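Local coordinates for Lmo1499 protein (Listeria monocytogenes, PDB 4IIW) that probably acts as a lytic transglycosylase of the MltG family, cutting nascent peptidoglycan strands internally and so ending their elongation, at residues P131-A136 with V188-I193; Y181-T186 with I194-K199; S47-I52 with Y71-N76; S66-Y71 with Q95-M100. One frame throughout, in Å; residues are numbered along the deposited sequence.

Contact 1. Residues P131-A136 with V188-I193; sequences PKLKKA and VSAEQI
L133 and A190 have the nearest CA atoms across the contact, 7.5 Å apart. Both lie at helix starts: L133 comes just before K134, the N-cap of helix 135-143, while A190 opens the first turn of helix 190-204, whose N-cap is S189. A single side chain bridges the gap. L133 holds CG beside its backbone N and anti to its carbonyl carbon (chi1 -69°), and with the rest of the chain extended its CD1 branch reaches the opposite helix start. L133 CD1 lies 3.8 Å from V188 O and 3.9 Å from A190 N; across the contact its apolar partners include A190 CB at 4.2 Å and I193 CD1 at 4.3 Å. So L133 plugs against an N-terminal helical turn that S189 caps in classic fashion, its OG accepting from Q192 N at 3.1 Å in a nearly straight bond (163°). I126 packs on both L133 and I193, so that helix 119-129 joins the apolar patch between L133 and helix 190-204. Polar bonds flank it: V188 O accepts from Q130 NE2, and E191 OE2 is hydrogen-bonded to T141 OG1 of helix 135-143.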
loop_
_atom_site.group_PDB
_atom_site.type_symbol
_atom_site.label_atom_id
_atom_site.label_comp_id
_atom_site.label_asym_id
_atom_site.label_seq_id
_atom_site.Cartn_x
_atom_site.Cartn_y
_atom_site.Cartn_z
ATOM N N PRO B 131 5.080 35.995 13.243
ATOM C CA PRO B 131 5.042 34.673 13.910
ATOM C C PRO B 131 6.016 34.469 15.070
ATOM O O PRO B 131 5.729 33.681 15.958
ATOM C CB PRO B 131 5.346 33.693 12.777
ATOM C CG PRO B 131 6.150 34.478 11.811
ATOM C CD PRO B 131 5.633 35.906 11.882
ATOM N N LYS B 132 7.152 35.156 15.075
ATOM C CA LYS B 132 8.089 35.018 16.195
ATOM C C LYS B 132 7.445 35.481 17.515
ATOM O O LYS B 132 7.899 35.106 18.594
ATOM C CB LYS B 132 9.428 35.735 15.909
ATOM C CG LYS B 132 10.317 34.979 14.866
ATOM C CD LYS B 132 11.594 35.734 14.469
ATOM C CE LYS B 132 12.675 35.753 15.556
ATOM N NZ LYS B 132 13.409 34.456 15.705
ATOM N N LEU B 133 6.378 36.277 17.421
ATOM C CA LEU B 133 5.648 36.740 18.605
ATOM C C LEU B 133 4.576 35.734 19.055
ATOM O O LEU B 133 3.931 35.075 18.236
ATOM C CB LEU B 133 5.000 38.103 18.351
ATOM C CG LEU B 133 5.900 39.340 18.197
ATOM C CD1 LEU B 133 5.016 40.543 17.856
ATOM C CD2 LEU B 133 6.719 39.630 19.451
ATOM N N LYS B 134 4.405 35.634 20.369
ATOM C CA LYS B 134 3.435 34.737 20.996
ATOM C C LYS B 134 2.205 35.509 21.479
ATOM O O LYS B 134 2.324 36.628 21.993
ATOM C CB LYS B 134 4.085 33.987 22.158
ATOM C CG LYS B 134 4.802 32.716 21.744
ATOM C CD LYS B 134 6.032 32.924 20.864
ATOM C CE LYS B 134 6.427 31.605 20.170
ATOM N NZ LYS B 134 6.401 30.429 21.096
ATOM N N LYS B 135 1.028 34.905 21.331
ATOM C CA LYS B 135 -0.221 35.573 21.705
ATOM C C LYS B 135 -0.263 36.039 23.162
ATOM O O LYS B 135 -0.659 37.166 23.435
ATOM C CB LYS B 135 -1.444 34.699 21.407
ATOM C CG LYS B 135 -2.769 35.465 21.564
ATOM C CD LYS B 135 -3.987 34.680 21.103
ATOM C CE LYS B 135 -5.231 35.540 21.245
ATOM N NZ LYS B 135 -6.463 34.938 20.674
ATOM N N ALA B 136 0.145 35.181 24.087
ATOM C CA ALA B 136 0.121 35.521 25.512
ATOM C C ALA B 136 0.921 36.795 25.842
ATOM O O ALA B 136 0.497 37.584 26.677
ATOM C CB ALA B 136 0.625 34.331 26.354
ATOM N N VAL B 188 10.151 42.991 14.703
ATOM C CA VAL B 188 9.317 44.018 15.236
ATOM C C VAL B 188 8.630 43.561 16.524
ATOM O O VAL B 188 8.034 42.488 16.571
ATOM C CB VAL B 188 8.355 44.489 14.140
ATOM C CG1 VAL B 188 7.206 45.177 14.698
ATOM C CG2 VAL B 188 9.111 45.367 13.173
ATOM N N SER B 189 8.735 44.384 17.569
ATOM C CA SER B 189 8.153 44.071 18.871
ATOM C C SER B 189 6.704 44.419 18.905
ATOM O O SER B 189 6.243 45.273 18.163
ATOM C CB SER B 189 8.827 44.844 19.999
ATOM O OG SER B 189 8.440 46.217 19.985
ATOM N N ALA B 190 5.992 43.766 19.807
ATOM C CA ALA B 190 4.588 44.014 19.999
ATOM C C ALA B 190 4.356 45.497 20.362
ATOM O O ALA B 190 3.374 46.109 19.911
ATOM C CB ALA B 190 4.026 43.084 21.089
ATOM N N GLU B 191 5.272 46.066 21.154
ATOM C CA GLU B 191 5.165 47.468 21.557
ATOM C C GLU B 191 5.215 48.401 20.352
ATOM O O GLU B 191 4.418 49.350 20.273
ATOM C CB GLU B 191 6.236 47.861 22.570
ATOM C CG GLU B 191 6.117 47.204 23.954
ATOM C CD GLU B 191 6.581 45.741 23.988
ATOM O OE1 GLU B 191 7.226 45.283 23.015
ATOM O OE2 GLU B 191 6.327 45.058 25.011
ATOM N N GLN B 192 6.134 48.154 19.417
ATOM C CA GLN B 192 6.233 49.007 18.225
ATOM C C GLN B 192 4.948 48.971 17.438
ATOM O O GLN B 192 4.450 50.001 17.008
ATOM C CB GLN B 192 7.390 48.585 17.298
ATOM C CG GLN B 192 7.423 49.408 16.002
ATOM C CD GLN B 192 8.627 49.163 15.065
ATOM O OE1 GLN B 192 8.635 49.712 13.957
ATOM N NE2 GLN B 192 9.621 48.345 15.484
ATOM N N ILE B 193 4.419 47.764 17.251
ATOM C CA ILE B 193 3.211 47.565 16.473
ATOM C C ILE B 193 2.006 48.243 17.108
ATOM O O ILE B 193 1.276 49.012 16.452
ATOM C CB ILE B 193 2.917 46.082 16.328
ATOM C CG1 ILE B 193 4.048 45.410 15.533
ATOM C CG2 ILE B 193 1.566 45.868 15.646
ATOM C CD1 ILE B 193 3.938 43.888 15.425
#

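Contact 2. Residues Y181-T186 with I194-K199; sequences YTFKGT and ITEMVK
Y181 lays its ring along M197 and the backbone next to it. CG of M197, a selenomethionine, sits over one ring face, offset toward the rim at CZ (3.7 Å); its line to the ring centroid is 22° off the normal, a CH-pi contact. M197 keeps CG anti to its carbonyl carbon (chi1 -59°) and is extended beyond it, which carries SE outward past the CE1 side of the ring, an oblique approach with SE 5.2 Å from the Y181 centroid. The phenol end of Y181 reaches the helix backbone, with OH 3.6 Å from M197 CA and CE2 3.7 Å from E196 O, while OH itself is hydrogen-bonded to Y177 O.

Two residues on, F183 starts off to one side but its ring swings back to the helix, where CE1 meets E196 CG at 3.7 Å. E196 bends at its second torsion (chi2 -64°), and its carboxylate stands nearly perpendicular to the F183 ring. OE2 forms a salt bridge with K199 NZ, 3.0 Å away and weak as a hydrogen bond. L111 of the partner strand touches both F183 and M197. The whole is a Met-aromatic contact, beside which F183 packs on E196, and by it the end of strand 180-181 and the loop after it pack on helix 190-204.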
loop_
_atom_site.group_PDB
_atom_site.type_symbol
_atom_site.label_atom_id
_atom_site.label_comp_id
_atom_site.label_asym_id
_atom_site.label_seq_id
_atom_site.Cartn_x
_atom_site.Cartn_y
_atom_site.Cartn_z
ATOM N N TYR B 181 -1.288 48.175 8.211
ATOM C CA TYR B 181 0.013 48.648 8.688
ATOM C C TYR B 181 1.099 47.769 8.108
ATOM O O TYR B 181 0.830 46.613 7.798
ATOM C CB TYR B 181 0.072 48.526 10.210
ATOM C CG TYR B 181 -1.041 49.235 10.927
ATOM C CD1 TYR B 181 -2.274 48.608 11.143
ATOM C CD2 TYR B 181 -0.866 50.534 11.409
ATOM C CE1 TYR B 181 -3.300 49.265 11.801
ATOM C CE2 TYR B 181 -1.888 51.196 12.071
ATOM C CZ TYR B 181 -3.097 50.567 12.261
ATOM O OH TYR B 181 -4.096 51.236 12.930
ATOM N N THR B 182 2.306 48.318 7.955
ATOM C CA THR B 182 3.474 47.552 7.478
ATOM C C THR B 182 4.693 48.037 8.266
ATOM O O THR B 182 4.726 49.179 8.714
ATOM C CB THR B 182 3.736 47.728 5.979
ATOM O OG1 THR B 182 4.176 49.053 5.737
ATOM C CG2 THR B 182 2.475 47.478 5.166
ATOM N N PHE B 183 5.691 47.173 8.423
ATOM C CA PHE B 183 6.861 47.502 9.228
ATOM C C PHE B 183 8.149 47.177 8.509
ATOM O O PHE B 183 8.303 46.079 7.985
ATOM C CB PHE B 183 6.775 46.757 10.567
ATOM C CG PHE B 183 5.543 47.103 11.335
ATOM C CD1 PHE B 183 5.547 48.147 12.231
ATOM C CD2 PHE B 183 4.361 46.442 11.097
ATOM C CE1 PHE B 183 4.400 48.514 12.902
ATOM C CE2 PHE B 183 3.203 46.794 11.773
ATOM C CZ PHE B 183 3.225 47.838 12.679
ATOM N N LYS B 184 9.065 48.148 8.473
ATOM C CA LYS B 184 10.362 47.951 7.827
ATOM C C LYS B 184 11.265 47.042 8.657
ATOM O O LYS B 184 12.072 46.290 8.092
ATOM C CB LYS B 184 11.081 49.292 7.605
ATOM C CG LYS B 184 10.370 50.268 6.665
ATOM C CD LYS B 184 11.154 51.582 6.526
ATOM C CE LYS B 184 10.389 52.616 5.699
ATOM N NZ LYS B 184 11.183 53.859 5.462
ATOM N N GLY B 185 11.132 47.118 9.986
ATOM C CA GLY B 185 11.939 46.323 10.924
ATOM C C GLY B 185 12.005 44.810 10.693
ATOM O O GLY B 185 11.229 44.237 9.911
ATOM N N THR B 186 12.925 44.165 11.415
ATOM C CA THR B 186 13.169 42.727 11.291
ATOM C C THR B 186 12.403 41.861 12.345
ATOM O O THR B 186 11.612 40.974 11.958
ATOM C CB THR B 186 14.718 42.449 11.250
ATOM O OG1 THR B 186 15.346 42.962 12.430
ATOM C CG2 THR B 186 15.356 43.154 10.034
ATOM N N ILE B 194 1.791 47.960 18.386
ATOM C CA ILE B 194 0.671 48.547 19.099
ATOM C C ILE B 194 0.791 50.075 19.045
ATOM O O ILE B 194 -0.186 50.772 18.805
ATOM C CB ILE B 194 0.606 48.020 20.546
ATOM C CG1 ILE B 194 0.362 46.509 20.521
ATOM C CG2 ILE B 194 -0.506 48.701 21.331
ATOM C CD1 ILE B 194 0.735 45.808 21.814
ATOM N N THR B 195 2.002 50.596 19.219
ATOM C CA THR B 195 2.184 52.040 19.188
ATOM C C THR B 195 1.700 52.609 17.866
ATOM O O THR B 195 1.052 53.644 17.860
ATOM C CB THR B 195 3.643 52.463 19.459
ATOM O OG1 THR B 195 4.016 52.044 20.772
ATOM C CG2 THR B 195 3.831 54.011 19.345
ATOM N N GLU B 196 1.988 51.954 16.751
ATOM C CA GLU B 196 1.541 52.495 15.464
ATOM C C GLU B 196 0.020 52.552 15.352
ATOM O O GLU B 196 -0.526 53.453 14.725
ATOM C CB GLU B 196 2.122 51.719 14.284
ATOM C CG GLU B 196 3.604 51.922 14.125
ATOM C CD GLU B 196 3.955 53.363 13.794
ATOM O OE1 GLU B 196 3.515 53.867 12.733
ATOM O OE2 GLU B 196 4.694 53.980 14.587
HETATM N N MSE B 197 -0.660 51.608 15.974
HETATM C CA MSE B 197 -2.110 51.582 15.934
HETATM C C MSE B 197 -2.671 52.681 16.824
HETATM O O MSE B 197 -3.687 53.312 16.474
HETATM C CB MSE B 197 -2.629 50.224 16.361
HETATM C CG MSE B 197 -2.119 49.087 15.481
HETATM SE SE MSE B 197 -2.770 47.335 16.074
HETATM C CE MSE B 197 -1.860 46.247 14.761
ATOM N N VAL B 198 -2.025 52.928 17.962
ATOM C CA VAL B 198 -2.483 53.996 18.845
ATOM C C VAL B 198 -2.252 55.362 18.160
ATOM O O VAL B 198 -3.083 56.263 18.248
ATOM C CB VAL B 198 -1.824 53.936 20.242
ATOM C CG1 VAL B 198 -2.178 55.163 21.042
ATOM C CG2 VAL B 198 -2.269 52.679 20.983
ATOM N N LYS B 199 -1.140 55.484 17.449
ATOM C CA LYS B 199 -0.834 56.696 16.707
ATOM C C LYS B 199 -1.853 56.925 15.601
ATOM O O LYS B 199 -2.259 58.056 15.359
ATOM C CB LYS B 199 0.590 56.629 16.137
ATOM C CG LYS B 199 0.863 57.600 15.009
ATOM C CD LYS B 199 2.323 57.876 14.824
ATOM C CE LYS B 199 3.156 56.643 14.669
ATOM N NZ LYS B 199 4.600 57.001 14.547
#

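Contact 3. Residues S47-I52 with Y71-N76; sequences SSISDI and YVKYNN. With SO4 (sulfate ion), chain N.
I49 reaches across from the first turn of its helix to V72 and K73; the CA atoms of I49 and V72, the nearest pair, are 7.8 Å apart. Within 71-76, the carbonyl of Y71 accepts from N75 N and N75 ND2, which reach it from opposite faces of its plane; ND2 also lies over the centre of the Y71 ring. V72 follows. Its CG1, anti to the backbone N (chi1 172°), slides past the I49 side chain and lies 3.9 Å from I49 CD1 and 4.1 Å from I49 CG2. K73 leaves to one side, yet its aliphatic stem returns to bring CG 4.3 Å from I49 CD1. At N76 the backbone takes positive phi and closes the helix in a Schellman motif, with N76 N bonded weakly to K73 O and D77 N to V72 O; N76 ND2 bonds to V61 O and M91 O of the second subunit.

The opposing helix begins with a capping box: S48 N donates to D51 OD2 at 2.9 Å, and D51 N to S48 OG at 3.0 Å. A sulfate, probably from the crystallisation liquor, lies near I49 N, though the modelled distance is doubtfully short. A capped helix start packed against a Schellman-ended helix thus joins the two helices of a beta-alpha-alpha-beta unit, consistent with the LysM-like domain of MltG relatives.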
loop_
_atom_site.group_PDB
_atom_site.type_symbol
_atom_site.label_atom_id
_atom_site.label_comp_id
_atom_site.label_asym_id
_atom_site.label_seq_id
_atom_site.Cartn_x
_atom_site.Cartn_y
_atom_site.Cartn_z
ATOM N N SER B 47 -9.215 19.245 13.124
ATOM C CA SER B 47 -9.508 18.466 11.945
ATOM C C SER B 47 -8.817 17.125 12.053
ATOM O O SER B 47 -7.657 17.068 12.420
ATOM C CB SER B 47 -9.045 19.198 10.695
ATOM O OG SER B 47 -9.817 20.362 10.507
ATOM N N SER B 48 -9.540 16.048 11.769
ATOM C CA SER B 48 -8.963 14.701 11.767
ATOM C C SER B 48 -8.171 14.504 10.483
ATOM O O SER B 48 -8.189 15.346 9.575
ATOM C CB SER B 48 -10.067 13.644 11.806
ATOM O OG SER B 48 -10.826 13.697 10.603
ATOM N N ILE B 49 -7.492 13.380 10.384
ATOM C CA ILE B 49 -6.733 13.080 9.178
ATOM C C ILE B 49 -7.698 12.960 7.983
ATOM O O ILE B 49 -7.439 13.475 6.905
ATOM C CB ILE B 49 -5.893 11.808 9.359
ATOM C CG1 ILE B 49 -4.881 12.028 10.488
ATOM C CG2 ILE B 49 -5.177 11.461 8.067
ATOM C CD1 ILE B 49 -4.123 10.764 10.880
ATOM N N SER B 50 -8.834 12.326 8.180
ATOM C CA SER B 50 -9.788 12.233 7.083
ATOM C C SER B 50 -10.240 13.633 6.710
ATOM O O SER B 50 -10.314 13.973 5.533
ATOM C CB SER B 50 -10.966 11.336 7.454
ATOM O OG SER B 50 -10.543 9.976 7.524
ATOM N N ASP B 51 -10.518 14.459 7.712
ATOM C CA ASP B 51 -10.907 15.826 7.435
ATOM C C ASP B 51 -9.919 16.509 6.501
ATOM O O ASP B 51 -10.320 17.073 5.492
ATOM C CB ASP B 51 -11.028 16.631 8.724
ATOM C CG ASP B 51 -12.240 16.257 9.518
ATOM O OD1 ASP B 51 -13.222 15.840 8.881
ATOM O OD2 ASP B 51 -12.220 16.396 10.766
ATOM N N ILE B 52 -8.632 16.416 6.835
ATOM C CA ILE B 52 -7.569 17.052 6.051
ATOM C C ILE B 52 -7.450 16.502 4.637
ATOM O O ILE B 52 -7.352 17.259 3.662
ATOM C CB ILE B 52 -6.210 16.897 6.755
ATOM C CG1 ILE B 52 -6.197 17.682 8.075
ATOM C CG2 ILE B 52 -5.074 17.391 5.876
ATOM C CD1 ILE B 52 -5.035 17.350 8.979
ATOM N N TYR B 71 -0.932 7.555 3.438
ATOM C CA TYR B 71 0.444 8.050 3.485
ATOM C C TYR B 71 0.778 8.549 4.883
ATOM O O TYR B 71 1.834 8.206 5.468
ATOM C CB TYR B 71 0.644 9.178 2.477
ATOM C CG TYR B 71 2.037 9.719 2.463
ATOM C CD1 TYR B 71 2.473 10.587 3.447
ATOM C CD2 TYR B 71 2.920 9.385 1.448
ATOM C CE1 TYR B 71 3.754 11.089 3.438
ATOM C CE2 TYR B 71 4.204 9.881 1.423
ATOM C CZ TYR B 71 4.624 10.733 2.421
ATOM O OH TYR B 71 5.920 11.232 2.413
ATOM N N VAL B 72 -0.138 9.362 5.405
ATOM C CA VAL B 72 0.030 9.997 6.721
ATOM C C VAL B 72 0.184 8.960 7.824
ATOM O O VAL B 72 1.043 9.073 8.686
ATOM C CB VAL B 72 -1.177 10.896 7.041
ATOM C CG1 VAL B 72 -1.111 11.406 8.452
ATOM C CG2 VAL B 72 -1.273 12.042 6.050
ATOM N N LYS B 73 -0.641 7.931 7.776
ATOM C CA LYS B 73 -0.622 6.894 8.795
ATOM C C LYS B 73 0.610 5.991 8.659
ATOM O O LYS B 73 1.248 5.671 9.673
ATOM C CB LYS B 73 -1.935 6.093 8.751
ATOM C CG LYS B 73 -3.174 6.928 9.115
ATOM C CD LYS B 73 -4.480 6.193 8.844
ATOM C CE LYS B 73 -5.717 7.071 9.156
ATOM N NZ LYS B 73 -7.018 6.305 9.119
ATOM N N TYR B 74 0.956 5.624 7.417
ATOM C CA TYR B 74 2.107 4.758 7.119
ATOM C C TYR B 74 3.428 5.332 7.601
ATOM O O TYR B 74 4.279 4.614 8.138
ATOM C CB TYR B 74 2.189 4.548 5.611
ATOM C CG TYR B 74 3.246 3.581 5.115
ATOM C CD1 TYR B 74 3.012 2.226 5.126
ATOM C CD2 TYR B 74 4.448 4.040 4.569
ATOM C CE1 TYR B 74 3.950 1.320 4.645
ATOM C CE2 TYR B 74 5.412 3.139 4.083
ATOM C CZ TYR B 74 5.137 1.772 4.126
ATOM O OH TYR B 74 6.043 0.845 3.688
ATOM N N ASN B 75 3.598 6.628 7.367
ATOM C CA ASN B 75 4.793 7.351 7.770
ATOM C C ASN B 75 4.680 7.893 9.193
ATOM O O ASN B 75 5.684 8.330 9.785
ATOM C CB ASN B 75 5.039 8.482 6.790
ATOM C CG ASN B 75 5.405 7.974 5.417
ATOM O OD1 ASN B 75 6.480 7.420 5.242
ATOM N ND2 ASN B 75 4.517 8.164 4.429
ATOM N N ASN B 76 3.460 7.835 9.737
ATOM C CA ASN B 76 3.147 8.298 11.094
ATOM C C ASN B 76 3.305 9.804 11.284
ATOM O O ASN B 76 3.657 10.261 12.352
ATOM C CB ASN B 76 3.952 7.554 12.159
ATOM C CG ASN B 76 3.260 7.566 13.512
ATOM O OD1 ASN B 76 2.029 7.527 13.575
ATOM N ND2 ASN B 76 4.043 7.579 14.601
HETATM S S SO4 N . -7.665 11.209 13.580
HETATM O O1 SO4 N . -6.400 10.901 14.242
HETATM O O2 SO4 N . -8.159 10.011 12.890
HETATM O O3 SO4 N . -8.649 11.676 14.560
HETATM O O4 SO4 N . -7.393 12.246 12.595
#

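Contact 4. Residues S66-Y71 with Q95-M100; sequences SIFSFY and QIVKKM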
loop_
_atom_site.group_PDB
_atom_site.type_symbol
_atom_site.label_atom_id
_atom_site.label_comp_id
_atom_site.label_asym_id
_atom_site.label_seq_id
_atom_site.Cartn_x
_atom_site.Cartn_y
_atom_site.Cartn_z
ATOM N N SER B 66 -8.309 9.020 0.377
ATOM C CA SER B 66 -7.889 7.744 1.007
ATOM C C SER B 66 -6.387 7.491 0.962
ATOM O O SER B 66 -5.752 7.117 1.974
ATOM C CB SER B 66 -8.518 6.559 0.292
ATOM O OG SER B 66 -9.915 6.647 0.350
ATOM N N ILE B 67 -5.839 7.634 -0.234
ATOM C CA ILE B 67 -4.436 7.383 -0.465
ATOM C C ILE B 67 -3.581 8.367 0.362
ATOM O O ILE B 67 -2.535 8.003 0.916
ATOM C CB ILE B 67 -4.156 7.401 -1.953
ATOM C CG1 ILE B 67 -4.789 6.138 -2.569
ATOM C CG2 ILE B 67 -2.670 7.466 -2.204
ATOM C CD1 ILE B 67 -4.948 6.122 -4.114
ATOM N N PHE B 68 -4.052 9.591 0.506
ATOM C CA PHE B 68 -3.346 10.548 1.333
ATOM C C PHE B 68 -3.430 10.149 2.823
ATOM O O PHE B 68 -2.462 10.279 3.549
ATOM C CB PHE B 68 -3.910 11.935 1.106
ATOM C CG PHE B 68 -3.150 13.013 1.792
ATOM C CD1 PHE B 68 -3.512 13.437 3.060
ATOM C CD2 PHE B 68 -2.080 13.617 1.170
ATOM C CE1 PHE B 68 -2.797 14.431 3.709
ATOM C CE2 PHE B 68 -1.368 14.616 1.814
ATOM C CZ PHE B 68 -1.737 15.025 3.088
ATOM N N SER B 69 -4.586 9.687 3.280
ATOM C CA SER B 69 -4.720 9.257 4.661
ATOM C C SER B 69 -3.774 8.107 4.944
ATOM O O SER B 69 -3.183 8.027 6.031
ATOM C CB SER B 69 -6.142 8.812 4.977
ATOM O OG SER B 69 -7.002 9.929 4.976
ATOM N N PHE B 70 -3.633 7.218 3.967
ATOM C CA PHE B 70 -2.751 6.081 4.118
ATOM C C PHE B 70 -1.306 6.553 4.222
ATOM O O PHE B 70 -0.542 6.029 5.003
ATOM C CB PHE B 70 -2.910 5.109 2.936
ATOM C CG PHE B 70 -2.015 3.908 3.025
ATOM C CD1 PHE B 70 -2.380 2.805 3.777
ATOM C CD2 PHE B 70 -0.799 3.883 2.364
ATOM C CE1 PHE B 70 -1.549 1.720 3.868
ATOM C CE2 PHE B 70 0.031 2.789 2.452
ATOM C CZ PHE B 70 -0.341 1.714 3.199
ATOM N N TYR B 71 -0.932 7.555 3.438
ATOM C CA TYR B 71 0.444 8.050 3.485
ATOM C C TYR B 71 0.778 8.549 4.883
ATOM O O TYR B 71 1.834 8.206 5.468
ATOM C CB TYR B 71 0.644 9.178 2.477
ATOM C CG TYR B 71 2.037 9.719 2.463
ATOM C CD1 TYR B 71 2.473 10.587 3.447
ATOM C CD2 TYR B 71 2.920 9.385 1.448
ATOM C CE1 TYR B 71 3.754 11.089 3.438
ATOM C CE2 TYR B 71 4.204 9.881 1.423
ATOM C CZ TYR B 71 4.624 10.733 2.421
ATOM O OH TYR B 71 5.920 11.232 2.413
ATOM N N GLN B 95 6.153 16.978 0.576
ATOM C CA GLN B 95 6.221 18.411 0.819
ATOM C C GLN B 95 4.948 18.891 1.470
ATOM O O GLN B 95 5.001 19.704 2.389
ATOM C CB GLN B 95 6.429 19.202 -0.462
ATOM C CG GLN B 95 7.719 18.882 -1.183
ATOM C CD GLN B 95 7.854 19.678 -2.463
ATOM O OE1 GLN B 95 8.010 19.102 -3.549
ATOM N NE2 GLN B 95 7.741 21.016 -2.356
ATOM N N ILE B 96 3.802 18.390 1.012
ATOM C CA ILE B 96 2.544 18.855 1.563
ATOM C C ILE B 96 2.560 18.599 3.041
ATOM O O ILE B 96 2.444 19.515 3.846
ATOM C CB ILE B 96 1.324 18.166 0.956
ATOM C CG1 ILE B 96 1.238 18.441 -0.549
ATOM C CG2 ILE B 96 0.078 18.679 1.620
ATOM C CD1 ILE B 96 0.182 17.610 -1.284
ATOM N N VAL B 97 2.763 17.336 3.382
ATOM C CA VAL B 97 2.773 16.877 4.760
ATOM C C VAL B 97 3.818 17.603 5.592
ATOM O O VAL B 97 3.566 17.975 6.722
ATOM C CB VAL B 97 2.979 15.354 4.767
ATOM C CG1 VAL B 97 3.194 14.808 6.170
ATOM C CG2 VAL B 97 1.780 14.704 4.085
ATOM N N LYS B 98 4.967 17.859 4.999
ATOM C CA LYS B 98 6.064 18.521 5.703
ATOM C C LYS B 98 5.695 19.975 6.089
ATOM O O LYS B 98 6.039 20.425 7.174
ATOM C CB LYS B 98 7.333 18.444 4.848
ATOM C CG LYS B 98 8.560 17.932 5.621
ATOM C CD LYS B 98 9.575 17.240 4.664
ATOM C CE LYS B 98 10.586 16.350 5.413
ATOM N NZ LYS B 98 11.491 15.601 4.483
ATOM N N LYS B 99 4.989 20.690 5.210
ATOM C CA LYS B 99 4.508 22.050 5.515
ATOM C C LYS B 99 3.531 22.041 6.690
ATOM O O LYS B 99 3.611 22.881 7.581
ATOM C CB LYS B 99 3.806 22.702 4.314
ATOM C CG LYS B 99 4.692 23.466 3.323
ATOM C CD LYS B 99 3.831 24.066 2.187
ATOM C CE LYS B 99 4.553 25.146 1.368
ATOM N NZ LYS B 99 4.700 26.430 2.108
HETATM N N MSE B 100 2.603 21.100 6.689
HETATM C CA MSE B 100 1.630 21.006 7.778
HETATM C C MSE B 100 2.278 20.578 9.110
HETATM O O MSE B 100 1.903 21.072 10.160
HETATM C CB MSE B 100 0.479 20.079 7.388
HETATM C CG MSE B 100 -0.333 20.597 6.210
HETATM SE SE MSE B 100 -1.818 19.482 5.664
HETATM C CE MSE B 100 -2.492 20.601 4.265
#
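F68 of helix 65-75 points its ring at V97 and I96 of helix 93-102, and the short segments 66-71 and 95-100 of these helices cross at -61° with axes 12.0 Å apart. That is a wide separation, and large side chains fill it. F68 makes most of the contact. With CG anti to the backbone N (chi1 -173°), its ring extends toward the other helix, where CZ comes 3.7 Å from V97 CG2 and CE2 4.3 Å from I96 CG2, both methyls approaching obliquely. The F68 and V97 side chains run past each other in opposite senses. S69 turns to a third helix, its OG hydrogen-bonded to S53 OG of helix 49-58, which also packs on F68 through S53 and L56.

Three residues on from F68, Y71 has the same first torsion but its side chain diverges from that of F68, and both reach V97. CE1 of Y71 lies 4.2 Å from V97 CG2, so the same valine methyl meets both aromatic rings. V97 places this CG2 beside its backbone N, anti to the carbonyl carbon. The Y71 ring also meets the ring of Y74 of the fourth subunit, taking the cluster to the subunit boundary. Altogether this is an aromatic-aliphatic helix-helix interface, in which helix 93-102, following strand 83-87, packs on the second helix of the beta-alpha-alpha-beta unit, which resembles a LysM fold.

Overall arrangement
From the N terminus, contact 3 is first to close, bringing 71-76 back to 47-52 across the turn between two helices. Contact 4 opens at 66-71 before that closure and ends at 95-100, so the two cross; they share Y71 and touch where I52 CG2 meets M100 SE at 3.9 Å. Together they tie helices 49-58, 65-75 and 93-102 into one N-terminal unit. Contacts 1 and 2 follow in series, contact 1 centred about 32 Å from both earlier contacts. Contact 1 spans 131-193, and contact 2 begins inside that span and finishes at 199, crossing it. F183 touches V188, Q192 and I193, joining both around helix 190-204.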